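Local coordinates for protein alpha-1,6-mannanase (Bacteroides thetaiotaomicron, PDB 4V1S) that probably hydrolyses alpha-1,6-mannosidic linkages of mannan as a family GH76 glycoside hydrolase of a gut bacterium, at residues 315-320 / 377-382; 322-327 / 341-346. One frame throughout, in Å; residues are numbered along the deposited sequence. Where two conformers were deposited one is given.

Overall arrangement
Both contacts hang on helix 313-330, one of the long helices of the helical glycoside hydrolase fold, and their centres lie about 10 Å apart. Interaction 1 ties residues 315-320, early on that helix, to residues 377-382 of helix 374-394, the last of the chain. Interaction 2 follows with residues 322-327, which meet residues 341-346 of helix 334-350. The shorter closure, 322-327 to 341-346, therefore falls wholly within the longer one from 315-320 to 377-382. They also touch directly: Ile320 packs against Ala342 and Ile343, and Ala380 against Ile346. The last three helices of the chain are thus packed against one another through apolar side chains at these points.

Interaction 1. Residues 315-320 / 377-382; sequences FAFSII and STVAAY
In the helical core of this GH76 enzyme, helix 313-330 meets the C-terminal helix 374-394 through Phe317, which touches Val379 and Tyr382. CG2 of Val379 comes to 3.4 Å from Phe317 CB and 3.6 Å from Phe317 CG, at the root of the ring. CG1 of Val379 stands between the backbone N and the carbonyl carbon (chi1 62°), which leaves CG2, anti to the N, to make this residue's contact with Phe317. Further along, Phe317 CD2 lies at the edge of the Tyr382 ring, near its plane, 3.8 Å from Tyr382 CE2. The fold is a mainly helical (alpha/alpha)6 toroid, as in GH76 enzymes, and helix 81-97 packs beside this contact, with Phe86 meeting the Phe317 ring edge-to-face. With Phe317 cut back to an alanine, the Val379 methyl and the Tyr382 edge are likely to lose their shared neighbour and a gap to open between the two helices. The Tyr382 hydroxyl is hydrogen-bonded to Asp321, giving helix 374-394 a polar link to helix 313-330 as well. Where helix 313-330 kinks, Ser318 N bonds to Phe315 O, three residues back, at 3.1 Å.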
loop_
_atom_site.group_PDB
_atom_site.type_symbol
_atom_site.label_atom_id
_atom_site.label_comp_id
_atom_site.label_asym_id
_atom_site.label_seq_id
_atom_site.Cartn_x
_atom_site.Cartn_y
_atom_site.Cartn_z
ATOM N N PHE A 315 -3.978 -4.278 -5.346
ATOM C CA PHE A 315 -4.474 -4.894 -4.109
ATOM C C PHE A 315 -3.583 -6.055 -3.664
ATOM O O PHE A 315 -3.167 -6.141 -2.501
ATOM C CB PHE A 315 -5.902 -5.437 -4.251
ATOM C CG PHE A 315 -6.965 -4.388 -4.379
ATOM C CD1 PHE A 315 -6.750 -3.044 -4.060
ATOM C CD2 PHE A 315 -8.264 -4.785 -4.770
ATOM C CE1 PHE A 315 -7.801 -2.146 -4.154
ATOM C CE2 PHE A 315 -9.307 -3.871 -4.878
ATOM C CZ PHE A 315 -9.065 -2.536 -4.605
ATOM N N ALA A 316 -3.279 -6.944 -4.605
ATOM C CA ALA A 316 -2.669 -8.251 -4.260
ATOM C C ALA A 316 -1.230 -8.150 -3.770
ATOM O O ALA A 316 -0.783 -9.017 -3.063
ATOM C CB ALA A 316 -2.737 -9.220 -5.427
ATOM N N PHE A 317 -0.546 -7.052 -4.130
ATOM C CA PHE A 317 0.827 -6.787 -3.669
ATOM C C PHE A 317 0.886 -6.836 -2.155
ATOM O O PHE A 317 1.962 -7.155 -1.565
ATOM C CB PHE A 317 1.339 -5.426 -4.190
ATOM C CG PHE A 317 0.851 -4.299 -3.352
ATOM C CD1 PHE A 317 -0.423 -3.825 -3.447
ATOM C CD2 PHE A 317 1.618 -3.923 -2.254
ATOM C CE1 PHE A 317 -0.892 -2.885 -2.545
ATOM C CE2 PHE A 317 1.173 -2.964 -1.363
ATOM C CZ PHE A 317 -0.104 -2.471 -1.506
ATOM N N SER A 318 -0.248 -6.524 -1.493
ATOM C CA SER A 318 -0.266 -6.509 -0.010
ATOM C C SER A 318 -0.064 -7.897 0.598
ATOM O O SER A 318 0.448 -8.019 1.714
ATOM C CB SER A 318 -1.538 -5.869 0.547
ATOM O OG SER A 318 -2.684 -6.606 0.216
ATOM N N ILE A 319 -0.443 -8.940 -0.140
ATOM C CA ILE A 319 -0.192 -10.308 0.326
ATOM C C ILE A 319 1.313 -10.585 0.259
ATOM O O ILE A 319 1.893 -11.203 1.170
ATOM C CB ILE A 319 -0.996 -11.337 -0.486
ATOM C CG1 ILE A 319 -2.507 -11.073 -0.324
ATOM C CG2 ILE A 319 -0.615 -12.766 -0.092
ATOM C CD1 ILE A 319 -3.000 -10.908 1.102
ATOM N N ILE A 320 1.968 -10.096 -0.804
ATOM C CA ILE A 320 3.418 -10.261 -0.921
ATOM C C ILE A 320 4.137 -9.496 0.187
ATOM O O ILE A 320 5.057 -10.041 0.826
ATOM C CB ILE A 320 3.921 -9.846 -2.310
ATOM C CG1 ILE A 320 3.192 -10.623 -3.413
ATOM C CG2 ILE A 320 5.432 -10.047 -2.400
ATOM C CD1 ILE A 320 3.644 -10.291 -4.838
ATOM N N SER A 377 1.838 -0.367 -13.409
ATOM C CA SER A 377 3.257 -0.667 -13.509
ATOM C C SER A 377 4.005 -0.211 -12.270
ATOM O O SER A 377 5.025 -0.801 -11.932
ATOM C CB SER A 377 3.899 -0.064 -14.754
ATOM O OG SER A 377 3.482 -0.769 -15.914
ATOM N N THR A 378 3.500 0.804 -11.563
ATOM C CA THR A 378 4.239 1.263 -10.392
ATOM C C THR A 378 4.211 0.193 -9.260
ATOM O O THR A 378 5.202 0.048 -8.532
ATOM C CB THR A 378 3.718 2.600 -9.885
ATOM O OG1 THR A 378 2.331 2.514 -9.565
ATOM C CG2 THR A 378 4.001 3.737 -10.898
ATOM N N VAL A 379 3.094 -0.537 -9.100
ATOM C CA VAL A 379 3.075 -1.602 -8.101
ATOM C C VAL A 379 4.075 -2.698 -8.475
ATOM O O VAL A 379 4.703 -3.263 -7.615
ATOM C CB VAL A 379 1.682 -2.133 -7.844
ATOM C CG1 VAL A 379 1.056 -2.752 -9.088
ATOM C CG2 VAL A 379 1.678 -3.103 -6.693
ATOM N N ALA A 380 4.221 -2.991 -9.772
ATOM C CA ALA A 380 5.222 -3.970 -10.204
ATOM C C ALA A 380 6.642 -3.504 -9.875
ATOM O O ALA A 380 7.427 -4.257 -9.349
ATOM C CB ALA A 380 5.079 -4.272 -11.678
ATOM N N ALA A 381 6.949 -2.239 -10.156
ATOM C CA ALA A 381 8.240 -1.695 -9.815
ATOM C C ALA A 381 8.524 -1.835 -8.328
ATOM O O ALA A 381 9.632 -2.203 -7.927
ATOM C CB ALA A 381 8.334 -0.237 -10.246
ATOM N N TYR A 382 7.505 -1.549 -7.501
ATOM C CA TYR A 382 7.643 -1.661 -6.059
ATOM C C TYR A 382 7.977 -3.101 -5.635
ATOM O O TYR A 382 8.936 -3.334 -4.886
ATOM C CB TYR A 382 6.383 -1.141 -5.385
ATOM C CG TYR A 382 6.270 -1.415 -3.907
ATOM C CD1 TYR A 382 7.307 -1.114 -3.051
ATOM C CD2 TYR A 382 5.097 -1.931 -3.359
ATOM C CE1 TYR A 382 7.208 -1.365 -1.667
ATOM C CE2 TYR A 382 4.985 -2.201 -2.007
ATOM C CZ TYR A 382 6.032 -1.909 -1.147
ATOM O OH TYR A 382 5.895 -2.197 0.184
#

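Interaction 2. Residues 322-327 / 341-346; sequences SWFDMY and HAINFI
Trp323 and Phe324 both set CG anti to the carbonyl carbon (chi1 -68° and -70°), and from neighbouring places on helix 313-330 their rings reach across to Ala342 and Ile343 of helix 334-350. This is packing between two consecutive helices of the mainly helical GH76 fold, joined by a short turn, and it is made by ring rims rather than ring faces. Trp323 leads with the six-membered part of its indole, and CZ3 meets the methyl of Ala342 at the edge of the ring system, in its plane. Next to it Phe324 points its far end, CZ, at Ile343; with CG1 anti to the carbonyl carbon (chi1 -64°) and CD1 extended beyond it, the methyl end of Ile343 reaches the phenyl edge. The backbones stay well apart, with 10.6 Å between Trp323 CA and Ala342 CA, and the large aromatic side chains span that distance to a methyl on the other helix. Other parts of the fold meet the two rings: Tyr302, just after helix 284-301, meets the indole edge-to-face, and Trp323 NE1 is hydrogen-bonded to Glu298 of that helix, which gives the buried N-H a partner. On the phenyl ring of Phe324 stacks Tyr390 of helix 374-394. The two contacts across the helices are equally long: Trp323 CZ3 to Ala342 CB and Phe324 CZ to Ile343 CD1 both measure 4.0 Å.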
loop_
_atom_site.group_PDB
_atom_site.type_symbol
_atom_site.label_atom_id
_atom_site.label_comp_id
_atom_site.label_asym_id
_atom_site.label_seq_id
_atom_site.Cartn_x
_atom_site.Cartn_y
_atom_site.Cartn_z
ATOM N N SER A 322 2.919 -8.931 3.086
ATOM C CA SER A 322 2.620 -9.748 4.269
ATOM C C SER A 322 3.624 -10.883 4.400
ATOM O O SER A 322 4.103 -11.167 5.508
ATOM C CB SER A 322 1.152 -10.262 4.246
ATOM O OG SER A 322 0.236 -9.159 4.303
ATOM N N TRP A 323 3.913 -11.554 3.289
ATOM C CA TRP A 323 4.942 -12.589 3.292
ATOM C C TRP A 323 6.311 -12.044 3.757
ATOM O O TRP A 323 6.996 -12.697 4.555
ATOM C CB TRP A 323 5.049 -13.286 1.948
ATOM C CG TRP A 323 3.922 -14.095 1.602
ATOM C CD1 TRP A 323 3.097 -14.804 2.448
ATOM C CD2 TRP A 323 3.473 -14.361 0.279
ATOM N NE1 TRP A 323 2.159 -15.494 1.716
ATOM C CE2 TRP A 323 2.377 -15.262 0.377
ATOM C CE3 TRP A 323 3.911 -13.959 -0.979
ATOM C CZ2 TRP A 323 1.663 -15.712 -0.755
ATOM C CZ3 TRP A 323 3.217 -14.430 -2.118
ATOM C CH2 TRP A 323 2.108 -15.290 -1.990
ATOM N N PHE A 324 6.735 -10.893 3.232
ATOM C CA PHE A 324 7.980 -10.297 3.672
ATOM C C PHE A 324 7.943 -10.009 5.171
ATOM O O PHE A 324 8.930 -10.263 5.863
ATOM C CB PHE A 324 8.290 -9.034 2.864
ATOM C CG PHE A 324 8.677 -9.288 1.410
ATOM C CD1 PHE A 324 9.688 -10.218 1.093
ATOM C CD2 PHE A 324 8.081 -8.566 0.363
ATOM C CE1 PHE A 324 10.079 -10.413 -0.224
ATOM C CE2 PHE A 324 8.500 -8.727 -0.944
ATOM C CZ PHE A 324 9.478 -9.677 -1.246
ATOM N N ASP A 325 6.816 -9.480 5.680
ATOM C CA ASP A 325 6.705 -9.209 7.101
ATOM C C ASP A 325 6.775 -10.495 7.910
ATOM O O ASP A 325 7.366 -10.509 8.992
ATOM C CB ASP A 325 5.399 -8.519 7.473
ATOM C CG ASP A 325 5.334 -7.077 7.058
ATOM O OD1 ASP A 325 6.347 -6.457 6.608
ATOM O OD2 ASP A 325 4.215 -6.546 7.159
ATOM N N MET A 326 6.179 -11.576 7.403
ATOM C CA MET A 326 6.256 -12.864 8.087
ATOM C C MET A 326 7.703 -13.351 8.185
ATOM O O MET A 326 8.108 -13.857 9.214
ATOM C CB MET A 326 5.385 -13.931 7.417
ATOM C CG MET A 326 3.922 -13.828 7.775
ATOM S SD MET A 326 3.615 -14.013 9.555
ATOM C CE MET A 326 1.832 -14.121 9.563
ATOM N N TYR A 327 8.482 -13.150 7.127
ATOM C CA TYR A 327 9.880 -13.551 7.137
ATOM C C TYR A 327 10.601 -12.718 8.180
ATOM O O TYR A 327 11.378 -13.253 8.958
ATOM C CB TYR A 327 10.552 -13.418 5.760
ATOM C CG TYR A 327 12.032 -13.635 5.847
ATOM C CD1 TYR A 327 12.552 -14.919 5.919
ATOM C CD2 TYR A 327 12.925 -12.540 5.992
ATOM C CE1 TYR A 327 13.916 -15.119 6.040
ATOM C CE2 TYR A 327 14.298 -12.734 6.131
ATOM C CZ TYR A 327 14.782 -14.033 6.158
ATOM O OH TYR A 327 16.127 -14.276 6.291
ATOM N N HIS A 341 8.417 -16.352 -5.888
ATOM C CA HIS A 341 7.631 -17.062 -6.928
ATOM C C HIS A 341 6.539 -16.142 -7.538
ATOM O O HIS A 341 6.350 -16.101 -8.751
ATOM C CB HIS A 341 7.009 -18.312 -6.324
ATOM C CG HIS A 341 6.536 -19.306 -7.328
ATOM N ND1 HIS A 341 7.343 -19.787 -8.334
ATOM C CD2 HIS A 341 5.358 -19.957 -7.445
ATOM C CE1 HIS A 341 6.669 -20.665 -9.052
ATOM N NE2 HIS A 341 5.464 -20.790 -8.530
ATOM N N ALA A 342 5.851 -15.369 -6.678
ATOM C CA ALA A 342 4.776 -14.488 -7.134
ATOM C C ALA A 342 5.384 -13.349 -7.984
ATOM O O ALA A 342 4.862 -12.995 -9.039
ATOM C CB ALA A 342 3.976 -13.954 -5.971
ATOM N N ILE A 343 6.508 -12.821 -7.520
ATOM C CA ILE A 343 7.190 -11.719 -8.240
ATOM C C ILE A 343 7.757 -12.221 -9.582
ATOM O O ILE A 343 7.685 -11.514 -10.607
ATOM C CB ILE A 343 8.214 -11.008 -7.326
ATOM C CG1 ILE A 343 7.452 -10.337 -6.164
ATOM C CG2 ILE A 343 8.993 -9.979 -8.117
ATOM C CD1 ILE A 343 8.328 -9.837 -5.049
ATOM N N ASN A 344 8.281 -13.442 -9.610
ATOM C CA ASN A 344 8.754 -14.032 -10.870
ATOM C C ASN A 344 7.636 -14.139 -11.874
ATOM O O ASN A 344 7.830 -13.872 -13.041
ATOM C CB ASN A 344 9.403 -15.403 -10.611
ATOM C CG ASN A 344 10.735 -15.303 -9.843
ATOM O OD1 ASN A 344 11.329 -14.242 -9.707
ATOM N ND2 ASN A 344 11.191 -16.419 -9.339
ATOM N N PHE A 345 6.452 -14.535 -11.400
ATOM C CA PHE A 345 5.284 -14.619 -12.257
ATOM C C PHE A 345 4.918 -13.264 -12.860
ATOM O O PHE A 345 4.601 -13.163 -14.031
ATOM C CB PHE A 345 4.099 -15.210 -11.482
ATOM C CG PHE A 345 2.835 -15.320 -12.297
ATOM C CD1 PHE A 345 2.610 -16.390 -13.092
ATOM C CD2 PHE A 345 1.863 -14.313 -12.220
ATOM C CE1 PHE A 345 1.431 -16.505 -13.821
ATOM C CE2 PHE A 345 0.698 -14.393 -12.961
ATOM C CZ PHE A 345 0.483 -15.511 -13.755
ATOM N N ILE A 346 4.928 -12.215 -12.052
ATOM C CA ILE A 346 4.675 -10.884 -12.575
ATOM C C ILE A 346 5.596 -10.579 -13.759
ATOM O O ILE A 346 5.143 -10.166 -14.814
ATOM C CB ILE A 346 4.834 -9.818 -11.463
ATOM C CG1 ILE A 346 3.771 -10.028 -10.369
ATOM C CG2 ILE A 346 4.688 -8.416 -12.057
ATOM C CD1 ILE A 346 4.092 -9.244 -9.119
#